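Local structure of putative amidohydrolase (Unidentified, 3MKV) at residues L7-A12 / V49-G54; Q23-L28 / V37-I42; T56-L61 / L381-N386; L3-F8 / L28-F33. The protein probably hydrolyses dipeptides that end in proline, as a zinc-dependent prolidase of the amidohydrolase superfamily. One frame throughout, in Å; residues are numbered along the deposited sequence.

Contact 1 (L7-A12 / V49-G54); sequences LFRNGA and VIDVKG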
loop_
_atom_site.group_PDB
_atom_site.type_symbol
_atom_site.label_atom_id
_atom_site.label_comp_id
_atom_site.label_asym_id
_atom_site.label_seq_id
_atom_site.Cartn_x
_atom_site.Cartn_y
_atom_site.Cartn_z
ATOM N N LEU A 7 29.318 39.975 38.788
ATOM C CA LEU A 7 30.197 39.606 39.882
ATOM C C LEU A 7 29.405 39.334 41.159
ATOM O O LEU A 7 28.863 40.249 41.788
ATOM C CB LEU A 7 31.267 40.678 40.110
ATOM C CG LEU A 7 32.353 40.264 41.103
ATOM C CD1 LEU A 7 33.636 41.035 40.862
ATOM C CD2 LEU A 7 31.870 40.465 42.528
ATOM N N PHE A 8 29.329 38.058 41.515
ATOM C CA PHE A 8 28.721 37.637 42.763
ATOM C C PHE A 8 29.701 37.884 43.897
ATOM O O PHE A 8 30.868 37.487 43.811
ATOM C CB PHE A 8 28.363 36.158 42.694
ATOM C CG PHE A 8 27.240 35.852 41.745
ATOM C CD1 PHE A 8 25.939 35.742 42.205
ATOM C CD2 PHE A 8 27.485 35.671 40.396
ATOM C CE1 PHE A 8 24.904 35.455 41.339
ATOM C CE2 PHE A 8 26.456 35.391 39.526
ATOM C CZ PHE A 8 25.164 35.284 39.996
ATOM N N ARG A 9 29.242 38.542 44.951
ATOM C CA ARG A 9 30.080 38.913 46.081
ATOM C C ARG A 9 29.349 38.764 47.428
ATOM O O ARG A 9 28.147 38.906 47.495
ATOM C CB ARG A 9 30.538 40.365 45.901
ATOM C CG ARG A 9 31.658 40.806 46.827
ATOM C CD ARG A 9 31.965 42.294 46.665
ATOM N NE ARG A 9 30.866 43.143 47.125
ATOM C CZ ARG A 9 30.547 43.325 48.404
ATOM N NH1 ARG A 9 29.531 44.120 48.730
ATOM N NH2 ARG A 9 31.243 42.714 49.356
ATOM N N ASN A 10 30.099 38.556 48.494
ATOM C CA ASN A 10 29.531 38.528 49.842
ATOM C C ASN A 10 28.571 37.372 50.151
ATOM O O ASN A 10 27.512 37.574 50.764
ATOM C CB ASN A 10 28.834 39.851 50.138
ATOM C CG ASN A 10 28.819 40.174 51.615
ATOM O OD1 ASN A 10 29.842 40.050 52.294
ATOM N ND2 ASN A 10 27.661 40.586 52.125
ATOM N N GLY A 11 28.947 36.159 49.752
ATOM C CA GLY A 11 28.124 34.991 50.037
ATOM C C GLY A 11 28.906 33.720 50.313
ATOM O O GLY A 11 30.134 33.681 50.185
ATOM N N ALA A 12 28.187 32.677 50.711
ATOM C CA ALA A 12 28.767 31.356 50.831
ATOM C C ALA A 12 28.730 30.712 49.452
ATOM O O ALA A 12 27.843 31.002 48.654
ATOM C CB ALA A 12 27.988 30.522 51.832
ATOM N N VAL A 49 27.685 44.061 39.751
ATOM C CA VAL A 49 27.908 43.373 41.018
ATOM C C VAL A 49 26.623 42.876 41.665
ATOM O O VAL A 49 25.632 43.600 41.746
ATOM C CB VAL A 49 28.653 44.284 42.025
ATOM C CG1 VAL A 49 28.559 43.722 43.452
ATOM C CG2 VAL A 49 30.101 44.474 41.598
ATOM N N ILE A 50 26.655 41.638 42.147
ATOM C CA ILE A 50 25.509 41.072 42.845
ATOM C C ILE A 50 25.845 40.771 44.305
ATOM O O ILE A 50 26.670 39.910 44.609
ATOM C CB ILE A 50 24.978 39.819 42.119
ATOM C CG1 ILE A 50 24.508 40.207 40.710
ATOM C CG2 ILE A 50 23.855 39.171 42.922
ATOM C CD1 ILE A 50 24.220 39.045 39.792
ATOM N N ASP A 51 25.205 41.501 45.209
ATOM C CA ASP A 51 25.481 41.350 46.625
ATOM C C ASP A 51 24.504 40.368 47.244
ATOM O O ASP A 51 23.296 40.596 47.250
ATOM C CB ASP A 51 25.409 42.705 47.330
ATOM C CG ASP A 51 26.251 42.752 48.592
ATOM O OD1 ASP A 51 26.081 41.865 49.460
ATOM O OD2 ASP A 51 27.080 43.684 48.712
ATOM N N VAL A 52 25.043 39.282 47.782
ATOM C CA VAL A 52 24.228 38.162 48.224
ATOM C C VAL A 52 23.800 38.234 49.692
ATOM O O VAL A 52 23.111 37.335 50.177
ATOM C CB VAL A 52 24.952 36.819 47.949
ATOM C CG1 VAL A 52 24.056 35.643 48.305
ATOM C CG2 VAL A 52 25.378 36.742 46.491
ATOM N N LYS A 53 24.200 39.295 50.391
ATOM C CA LYS A 53 23.819 39.482 51.796
ATOM C C LYS A 53 23.968 38.195 52.587
ATOM O O LYS A 53 23.071 37.811 53.347
ATOM C CB LYS A 53 22.379 39.988 51.926
ATOM C CG LYS A 53 22.194 41.472 51.639
ATOM C CD LYS A 53 22.886 42.332 52.697
ATOM C CE LYS A 53 22.252 42.171 54.084
ATOM N NZ LYS A 53 21.047 43.029 54.272
ATOM N N GLY A 54 25.099 37.522 52.392
ATOM C CA GLY A 54 25.410 36.307 53.138
ATOM C C GLY A 54 24.506 35.127 52.833
ATOM O O GLY A 54 24.300 34.262 53.684
#

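Contact 2 (Q23-L28 / V37-I42); sequences QGFEIL and VSDKPI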
loop_
_atom_site.group_PDB
_atom_site.type_symbol
_atom_site.label_atom_id
_atom_site.label_comp_id
_atom_site.label_asym_id
_atom_site.label_seq_id
_atom_site.Cartn_x
_atom_site.Cartn_y
_atom_site.Cartn_z
ATOM N N GLN A 23 33.423 30.067 52.433
ATOM C CA GLN A 23 33.159 31.481 52.663
ATOM C C GLN A 23 34.253 32.336 52.044
ATOM O O GLN A 23 35.386 31.883 51.899
ATOM C CB GLN A 23 33.059 31.761 54.156
ATOM C CG GLN A 23 31.845 32.593 54.522
ATOM C CD GLN A 23 30.616 31.743 54.788
ATOM O OE1 GLN A 23 30.722 30.584 55.210
ATOM N NE2 GLN A 23 29.441 32.318 54.556
ATOM N N GLY A 24 33.907 33.560 51.651
ATOM C CA GLY A 24 34.904 34.516 51.168
ATOM C C GLY A 24 35.336 34.404 49.716
ATOM O O GLY A 24 36.412 34.878 49.346
ATOM N N PHE A 25 34.505 33.791 48.878
ATOM C CA PHE A 25 34.788 33.745 47.442
ATOM C C PHE A 25 34.009 34.784 46.648
ATOM O O PHE A 25 32.945 35.250 47.061
ATOM C CB PHE A 25 34.502 32.359 46.866
ATOM C CG PHE A 25 35.562 31.349 47.178
ATOM C CD1 PHE A 25 36.636 31.168 46.317
ATOM C CD2 PHE A 25 35.486 30.577 48.332
ATOM C CE1 PHE A 25 37.623 30.239 46.603
ATOM C CE2 PHE A 25 36.464 29.649 48.625
ATOM C CZ PHE A 25 37.538 29.479 47.760
ATOM N N GLU A 26 34.558 35.142 45.496
ATOM C CA GLU A 26 33.848 35.969 44.540
ATOM C C GLU A 26 33.830 35.253 43.189
ATOM O O GLU A 26 34.777 34.528 42.845
ATOM C CB GLU A 26 34.501 37.348 44.433
ATOM C CG GLU A 26 34.371 38.184 45.708
ATOM C CD GLU A 26 34.813 39.628 45.514
ATOM O OE1 GLU A 26 34.468 40.468 46.368
ATOM O OE2 GLU A 26 35.502 39.925 44.512
ATOM N N ILE A 27 32.751 35.436 42.431
ATOM C CA ILE A 27 32.610 34.748 41.155
ATOM C C ILE A 27 32.440 35.744 40.015
ATOM O O ILE A 27 31.614 36.651 40.084
ATOM C CB ILE A 27 31.423 33.761 41.179
ATOM C CG1 ILE A 27 31.348 33.048 42.532
ATOM C CG2 ILE A 27 31.551 32.751 40.051
ATOM C CD1 ILE A 27 30.004 32.427 42.819
ATOM N N LEU A 28 33.240 35.577 38.971
ATOM C CA LEU A 28 33.194 36.477 37.829
ATOM C C LEU A 28 32.526 35.805 36.635
ATOM O O LEU A 28 33.076 34.880 36.044
ATOM C CB LEU A 28 34.598 36.935 37.448
ATOM C CG LEU A 28 34.697 37.870 36.239
ATOM C CD1 LEU A 28 34.069 39.226 36.541
ATOM C CD2 LEU A 28 36.144 38.028 35.816
ATOM N N VAL A 37 36.869 32.333 39.972
ATOM C CA VAL A 37 36.297 31.931 41.241
ATOM C C VAL A 37 37.415 31.938 42.284
ATOM O O VAL A 37 38.077 30.920 42.498
ATOM C CB VAL A 37 35.677 30.514 41.147
ATOM C CG1 VAL A 37 35.063 30.100 42.477
ATOM C CG2 VAL A 37 34.639 30.452 40.032
ATOM N N SER A 38 37.637 33.087 42.922
ATOM C CA SER A 38 38.698 33.197 43.924
ATOM C C SER A 38 38.209 33.807 45.223
ATOM O O SER A 38 37.108 34.353 45.293
ATOM C CB SER A 38 39.877 34.018 43.393
ATOM O OG SER A 38 39.631 35.406 43.535
ATOM N N ASP A 39 39.044 33.701 46.251
ATOM C CA ASP A 39 38.788 34.341 47.537
ATOM C C ASP A 39 39.464 35.706 47.565
ATOM O O ASP A 39 38.993 36.635 48.220
ATOM C CB ASP A 39 39.293 33.463 48.680
ATOM C CG ASP A 39 40.489 32.619 48.279
ATOM O OD1 ASP A 39 40.689 31.548 48.889
ATOM O OD2 ASP A 39 41.223 33.019 47.346
ATOM N N LYS A 40 40.573 35.813 46.839
ATOM C CA LYS A 40 41.215 37.095 46.584
ATOM C C LYS A 40 40.324 37.955 45.691
ATOM O O LYS A 40 40.326 37.791 44.470
ATOM C CB LYS A 40 42.563 36.885 45.890
ATOM C CG LYS A 40 43.739 36.665 46.829
ATOM C CD LYS A 40 43.911 37.849 47.773
ATOM C CE LYS A 40 45.382 38.149 48.030
ATOM N NZ LYS A 40 46.157 36.917 48.346
ATOM N N PRO A 41 39.554 38.875 46.298
ATOM C CA PRO A 41 38.697 39.766 45.534
ATOM C C PRO A 41 39.231 40.004 44.124
ATOM O O PRO A 41 40.436 40.166 43.935
ATOM C CB PRO A 41 38.734 41.047 46.365
ATOM C CG PRO A 41 38.835 40.534 47.799
ATOM C CD PRO A 41 39.450 39.142 47.745
ATOM N N ILE A 42 38.332 40.016 43.144
ATOM C CA ILE A 42 38.725 40.091 41.736
ATOM C C ILE A 42 38.436 41.443 41.097
ATOM O O ILE A 42 37.509 42.150 41.494
ATOM C CB ILE A 42 38.063 38.972 40.893
ATOM C CG1 ILE A 42 36.676 38.635 41.447
ATOM C CG2 ILE A 42 38.939 37.725 40.877
ATOM C CD1 ILE A 42 36.165 37.272 41.028
#

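Contact 3 (T56-L61 / L381-N386); sequences TIMPGL and LVVDGN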
loop_
_atom_site.group_PDB
_atom_site.type_symbol
_atom_site.label_atom_id
_atom_site.label_comp_id
_atom_site.label_asym_id
_atom_site.label_seq_id
_atom_site.Cartn_x
_atom_site.Cartn_y
_atom_site.Cartn_z
ATOM N N THR A 56 23.431 31.843 50.006
ATOM C CA THR A 56 24.197 30.766 49.382
ATOM C C THR A 56 24.194 30.820 47.858
ATOM O O THR A 56 23.146 30.922 47.213
ATOM C CB THR A 56 23.721 29.380 49.851
ATOM O OG1 THR A 56 23.670 29.350 51.285
ATOM C CG2 THR A 56 24.673 28.305 49.355
ATOM N N ILE A 57 25.387 30.766 47.290
ATOM C CA ILE A 57 25.535 30.693 45.857
ATOM C C ILE A 57 25.895 29.254 45.504
ATOM O O ILE A 57 26.936 28.744 45.919
ATOM C CB ILE A 57 26.613 31.672 45.361
ATOM C CG1 ILE A 57 26.268 33.095 45.806
ATOM C CG2 ILE A 57 26.750 31.610 43.839
ATOM C CD1 ILE A 57 27.335 34.119 45.487
ATOM N N MET A 58 25.013 28.597 44.758
ATOM C CA MET A 58 25.216 27.197 44.384
ATOM C C MET A 58 24.996 26.976 42.884
ATOM O O MET A 58 24.342 27.785 42.217
ATOM C CB MET A 58 24.287 26.279 45.197
ATOM C CG MET A 58 22.812 26.449 44.873
ATOM S SD MET A 58 21.777 25.151 45.566
ATOM C CE MET A 58 22.442 23.751 44.675
ATOM N N PRO A 59 25.513 25.858 42.354
ATOM C CA PRO A 59 25.356 25.584 40.923
ATOM C C PRO A 59 23.898 25.308 40.559
ATOM O O PRO A 59 23.106 24.905 41.416
ATOM C CB PRO A 59 26.186 24.319 40.702
ATOM C CG PRO A 59 26.953 24.099 41.977
ATOM C CD PRO A 59 26.217 24.779 43.066
ATOM N N GLY A 60 23.557 25.530 39.292
ATOM C CA GLY A 60 22.246 25.160 38.759
ATOM C C GLY A 60 21.930 23.694 38.988
ATOM O O GLY A 60 22.803 22.828 38.867
ATOM N N LEU A 61 20.681 23.408 39.339
ATOM C CA LEU A 61 20.285 22.031 39.599
ATOM C C LEU A 61 19.990 21.318 38.280
ATOM O O LEU A 61 19.585 21.951 37.302
ATOM C CB LEU A 61 19.051 21.986 40.484
ATOM C CG LEU A 61 19.083 22.719 41.818
ATOM C CD1 LEU A 61 17.652 22.982 42.260
ATOM C CD2 LEU A 61 19.808 21.888 42.853
ATOM N N LEU A 381 22.582 29.654 41.004
ATOM C CA LEU A 381 21.466 29.944 41.895
ATOM C C LEU A 381 21.939 30.732 43.117
ATOM O O LEU A 381 23.098 30.624 43.539
ATOM C CB LEU A 381 20.804 28.653 42.379
ATOM C CG LEU A 381 20.333 27.620 41.364
ATOM C CD1 LEU A 381 19.421 26.595 42.064
ATOM C CD2 LEU A 381 19.610 28.308 40.210
ATOM N N VAL A 382 21.033 31.516 43.685
ATOM C CA VAL A 382 21.250 32.085 45.007
ATOM C C VAL A 382 20.118 31.620 45.905
ATOM O O VAL A 382 18.952 31.858 45.613
ATOM C CB VAL A 382 21.299 33.627 44.982
ATOM C CG1 VAL A 382 21.012 34.188 46.369
ATOM C CG2 VAL A 382 22.642 34.100 44.485
ATOM N N VAL A 383 20.458 30.940 46.988
ATOM C CA VAL A 383 19.440 30.410 47.876
ATOM C C VAL A 383 19.466 31.069 49.250
ATOM O O VAL A 383 20.529 31.379 49.797
ATOM C CB VAL A 383 19.572 28.893 48.029
ATOM C CG1 VAL A 383 18.436 28.339 48.895
ATOM C CG2 VAL A 383 19.577 28.238 46.653
ATOM N N ASP A 384 18.278 31.295 49.793
ATOM C CA ASP A 384 18.153 31.812 51.131
ATOM C C ASP A 384 18.129 30.647 52.103
ATOM O O ASP A 384 17.071 30.260 52.596
ATOM C CB ASP A 384 16.879 32.640 51.264
ATOM C CG ASP A 384 16.760 33.309 52.621
ATOM O OD1 ASP A 384 17.806 33.562 53.263
ATOM O OD2 ASP A 384 15.620 33.589 53.040
ATOM N N GLY A 385 19.305 30.086 52.368
ATOM C CA GLY A 385 19.429 28.938 53.252
ATOM C C GLY A 385 20.704 28.175 52.942
ATOM O O GLY A 385 21.462 28.558 52.045
ATOM N N ASN A 386 20.941 27.093 53.682
ATOM C CA ASN A 386 22.142 26.272 53.487
ATOM C C ASN A 386 21.832 24.796 53.212
ATOM O O ASN A 386 21.641 24.005 54.139
ATOM C CB ASN A 386 23.085 26.403 54.681
ATOM C CG ASN A 386 24.274 25.478 54.577
ATOM O OD1 ASN A 386 24.239 24.478 53.855
ATOM N ND2 ASN A 386 25.339 25.805 55.296
#

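Contact 4 (L3-F8 / L28-F33); sequences LTTFLF and LIEDGF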
loop_
_atom_site.group_PDB
_atom_site.type_symbol
_atom_site.label_atom_id
_atom_site.label_comp_id
_atom_site.label_asym_id
_atom_site.label_seq_id
_atom_site.Cartn_x
_atom_site.Cartn_y
_atom_site.Cartn_z
ATOM N N LEU A 3 30.797 42.177 26.207
ATOM C CA LEU A 3 31.015 41.993 27.672
ATOM C C LEU A 3 29.782 42.347 28.502
ATOM O O LEU A 3 29.604 43.499 28.909
ATOM C CB LEU A 3 32.202 42.831 28.155
ATOM C CG LEU A 3 33.617 42.359 27.820
ATOM C CD1 LEU A 3 34.633 43.184 28.609
ATOM C CD2 LEU A 3 33.775 40.870 28.112
ATOM N N THR A 4 28.935 41.354 28.753
ATOM C CA THR A 4 27.842 41.517 29.699
ATOM C C THR A 4 28.202 40.739 30.957
ATOM O O THR A 4 28.000 39.529 31.034
ATOM C CB THR A 4 26.518 41.024 29.125
ATOM O OG1 THR A 4 25.452 41.377 30.015
ATOM C CG2 THR A 4 26.558 39.521 28.921
ATOM N N THR A 5 28.740 41.453 31.941
ATOM C CA THR A 5 29.459 40.835 33.046
ATOM C C THR A 5 28.702 40.867 34.374
ATOM O O THR A 5 27.865 41.734 34.601
ATOM C CB THR A 5 30.839 41.504 33.223
ATOM O OG1 THR A 5 31.596 41.358 32.013
ATOM C CG2 THR A 5 31.602 40.881 34.374
ATOM N N PHE A 6 29.001 39.901 35.239
ATOM C CA PHE A 6 28.392 39.828 36.561
ATOM C C PHE A 6 29.413 39.382 37.605
ATOM O O PHE A 6 30.269 38.526 37.341
ATOM C CB PHE A 6 27.197 38.872 36.573
ATOM C CG PHE A 6 26.041 39.337 35.746
ATOM C CD1 PHE A 6 24.961 39.970 36.336
ATOM C CD2 PHE A 6 26.029 39.140 34.372
ATOM C CE1 PHE A 6 23.886 40.398 35.573
ATOM C CE2 PHE A 6 24.958 39.570 33.600
ATOM C CZ PHE A 6 23.885 40.200 34.201
ATOM N N LEU A 7 29.318 39.975 38.788
ATOM C CA LEU A 7 30.197 39.606 39.882
ATOM C C LEU A 7 29.405 39.334 41.159
ATOM O O LEU A 7 28.863 40.249 41.788
ATOM C CB LEU A 7 31.267 40.678 40.110
ATOM C CG LEU A 7 32.353 40.264 41.103
ATOM C CD1 LEU A 7 33.636 41.035 40.862
ATOM C CD2 LEU A 7 31.870 40.465 42.528
ATOM N N PHE A 8 29.329 38.058 41.515
ATOM C CA PHE A 8 28.721 37.637 42.763
ATOM C C PHE A 8 29.701 37.884 43.897
ATOM O O PHE A 8 30.868 37.487 43.811
ATOM C CB PHE A 8 28.363 36.158 42.694
ATOM C CG PHE A 8 27.240 35.852 41.745
ATOM C CD1 PHE A 8 25.939 35.742 42.205
ATOM C CD2 PHE A 8 27.485 35.671 40.396
ATOM C CE1 PHE A 8 24.904 35.455 41.339
ATOM C CE2 PHE A 8 26.456 35.391 39.526
ATOM C CZ PHE A 8 25.164 35.284 39.996
ATOM N N LEU A 28 33.240 35.577 38.971
ATOM C CA LEU A 28 33.194 36.477 37.829
ATOM C C LEU A 28 32.526 35.805 36.635
ATOM O O LEU A 28 33.076 34.880 36.044
ATOM C CB LEU A 28 34.598 36.935 37.448
ATOM C CG LEU A 28 34.697 37.870 36.239
ATOM C CD1 LEU A 28 34.069 39.226 36.541
ATOM C CD2 LEU A 28 36.144 38.028 35.816
ATOM N N ILE A 29 31.329 36.275 36.298
ATOM C CA ILE A 29 30.591 35.761 35.160
ATOM C C ILE A 29 30.615 36.762 34.023
ATOM O O ILE A 29 30.339 37.942 34.228
ATOM C CB ILE A 29 29.118 35.502 35.523
ATOM C CG1 ILE A 29 29.016 34.279 36.431
ATOM C CG2 ILE A 29 28.270 35.342 34.258
ATOM C CD1 ILE A 29 29.912 34.379 37.627
ATOM N N GLU A 30 30.941 36.294 32.826
ATOM C CA GLU A 30 30.814 37.141 31.650
ATOM C C GLU A 30 30.603 36.330 30.376
ATOM O O GLU A 30 31.316 35.358 30.113
ATOM C CB GLU A 30 32.017 38.071 31.516
ATOM C CG GLU A 30 33.301 37.370 31.152
ATOM C CD GLU A 30 34.493 38.291 31.256
ATOM O OE1 GLU A 30 34.750 38.807 32.366
ATOM O OE2 GLU A 30 35.173 38.496 30.228
ATOM N N ASP A 31 29.606 36.740 29.597
ATOM C CA ASP A 31 29.276 36.076 28.336
ATOM C C ASP A 31 28.939 34.591 28.484
ATOM O O ASP A 31 29.448 33.746 27.741
ATOM C CB ASP A 31 30.400 36.264 27.319
ATOM C CG ASP A 31 30.406 37.649 26.710
ATOM O OD1 ASP A 31 31.348 37.951 25.950
ATOM O OD2 ASP A 31 29.471 38.435 26.986
ATOM N N GLY A 32 28.081 34.281 29.450
ATOM C CA GLY A 32 27.564 32.931 29.601
ATOM C C GLY A 32 28.391 31.985 30.447
ATOM O O GLY A 32 27.910 30.928 30.840
ATOM N N PHE A 33 29.632 32.351 30.738
ATOM C CA PHE A 33 30.521 31.428 31.440
ATOM C C PHE A 33 31.107 31.976 32.734
ATOM O O PHE A 33 31.269 33.185 32.895
ATOM C CB PHE A 33 31.652 30.977 30.517
ATOM C CG PHE A 33 31.183 30.185 29.342
ATOM C CD1 PHE A 33 31.102 28.804 29.411
ATOM C CD2 PHE A 33 30.810 30.818 28.166
ATOM C CE1 PHE A 33 30.666 28.064 28.324
ATOM C CE2 PHE A 33 30.371 30.085 27.071
ATOM C CZ PHE A 33 30.300 28.705 27.150
HETATM O O HOH W 1 26.965 36.250 30.559
#

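Contact 1 (L7-A12 / V49-G54)
L7, F8 and R9 run alongside V49, I50 and D51 as a parallel strand pair. It forms one side of a small four-stranded mixed sheet, and the centre of the contact is about 29 Å from the centre of the chain. Within this chain, strand 48-51 is an outermost strand of that sheet.

Four backbone hydrogen bonds join the segments. I50 N binds L7 O at 2.6 Å, and R9 N returns to I50 O at 2.9 Å. V52 N then reaches R9 O at 3.1 Å. Past the strands, where segment 7-12 turns its corner, G54 N still meets N10 O at 2.9 Å.

The apolar contacts lie on the face of F8 and I50. The I50 methyl CD1 sits over one face of the F8 ring, 4.1 Å from its centroid, offset toward the rim. V52 CG2 comes to the ring edge, 4.4 Å from F8 CD1. I57 and V382 of the neighbouring sheet also pack on F8, and the ring is buried between two sheets.

Charged groups occupy the opposite face, beside L7 and V49. R9 is bent at chi3 (67°), which turns its guanidinium back over the neighbouring strand. In one of two conformers of R9, NH1 approaches D51 OD2; this salt bridge is short and somewhat doubtful, with the guanidinium and carboxylate planes almost perpendicular (89°). The other carboxylate oxygen, D51 OD1, takes a weak hydrogen bond from K53 N. It also takes a weak one from N10, with ND2 to OD1 at 3.4 Å.

Contact 2 (Q23-L28 / V37-I42)
The F25 ring carries D39 over one face: D39 CB stands 4.3 Å from the ring centroid, close to the normal. The D39 carboxylate continues from there in a stacked position, its plane only 16° from that of the ring. At the ring edge, near its plane, V37 O lies 4.1 Å from F25 CD1. The second flat group is the E26 carboxylate. I42 N donates to E26 OE2 at 3.1 Å, on the anti side and 31° out of the carboxylate plane. The E26 chain is extended beyond CG (chi2 -170°), which carries the acid across to the loop that follows the partner strand.

These groups belong to the beta hairpin of strands 25-30 and 33-38, near its open end. E26 and S38 are an antiparallel hydrogen-bonded pair: E26 N binds S38 O at 2.7 Å, and S38 N binds E26 O. I27 and V37 form the next, non-hydrogen-bonded pair. Their side chains lie side by side and meet through I27 CG2 and V37 CG2 at 3.8 Å, on the face where I372 also packs.

On the E26 face the chain bends back after S38. S38 OG donates to K40 O at 2.7 Å, from above the carbonyl plane. I42 then points inward, and its CD1 rests 3.9 Å from L28 CB, also touching the backbone of E26.

Contact 3 (T56-L61 / L381-N386)
L381 packs through CB, CG and CD1 on M58, P59, G60 and L61. The contact is an antiparallel strand pair. It joins 56-63, which runs on toward the zinc ligands H65 and H67, to 380-383, some 320 residues later in the sequence.

L381 CB lies 3.6 Å from M58 O and 3.9 Å from M58 CG. With L381 CG anti to its own carbonyl carbon (chi1 -54°), the chain leans along the other strand rather than away from it. L381 CG therefore sits 4.1 Å from G60 CA, with P59 O also beside it. At the tip, L381 CD1 meets L61 CG at 3.9 Å, the two leucines crossing at about a right angle.

M58 and V383 share this face, and M58 SD touches V383 CG2 at 3.9 Å. On the other face I57 CG1 meets V382 CG2 at 4.0 Å, where F8 packs on both residues.

The backbones are held by four hydrogen bonds, two within the pair M58-L381 and two within T56-V383. I57 and V382 between them form a non-hydrogen-bonded pair. Beyond the strand end segment 381-386 turns through an inverse gamma turn at D384, which brings G385 back to T56. There T56 OG1, beside its backbone N (chi1 -51°), donates to G385 O over a very short 2.5 Å.

Contact 4 (L3-F8 / L28-F33)
An antiparallel strand pair, 5-8 against 28-30, forms the middle of the small four-stranded sheet, and T5, F6 and L7 face E30, I29 and L28 across it. Past E30 the second segment reverses in a type I' turn, E30 to F33, closing the hairpin of strands 25-30 and 33-38.

F6 and I29 are the hydrogen-bonded pair. F6 N donates to I29 O at 2.6 Å, and I29 N to F6 O at 2.7 Å. Their side chains meet at the root, CB to CB, while the F6 ring leads away toward H48. I29 instead sends its CD1 to the edge of the F8 ring, 3.9 Å from F8 CD2.

On the opposite face T5 lies beside E30. With CG2 anti to its N, T5 turns this methyl toward the partner strand, 3.2 Å from I29 O and 3.7 Å from L28 CD1. T5 OG1 is directed at E30 and touches its CB at 3.4 Å. Farther out, L3 runs alongside E30, and L3 CD2 approaches E30 OE2.

At the turn, D31 OD2 accepts a weak but straight bond from T4 N, at 3.5 Å. A water accepts from G32 N at 2.5 Å and reaches T4 O only weakly.

The chemistry thus changes along the pair. Short backbone bonds and apolar packing fix F6 and I29, whereas the end at T4 and D31 is joined by weak polar links, T4 N to D31 OD2 and a water to T4 O, and is probably held less firmly.

Contacts 1, 2 and 4 all lie in the small sheet. Strand 5-9 serves contacts 1 and 4, and strand 25-30 serves contacts 2 and 4, so the three together span its four strands. Contact 2 is at the surface, and contacts 1 and 4 are partly buried. Each of the three mixes apolar packing with acidic side chains near solvent. Contact 3 is buried and belongs to the other sheet. Apart from its backbone bonds, its side-chain contacts are almost all apolar, with one threonine hydroxyl as the polar link. The sheets meet where I57 of contact 3 packs on F8 and V52 of contact 1 and on I27 of contact 2.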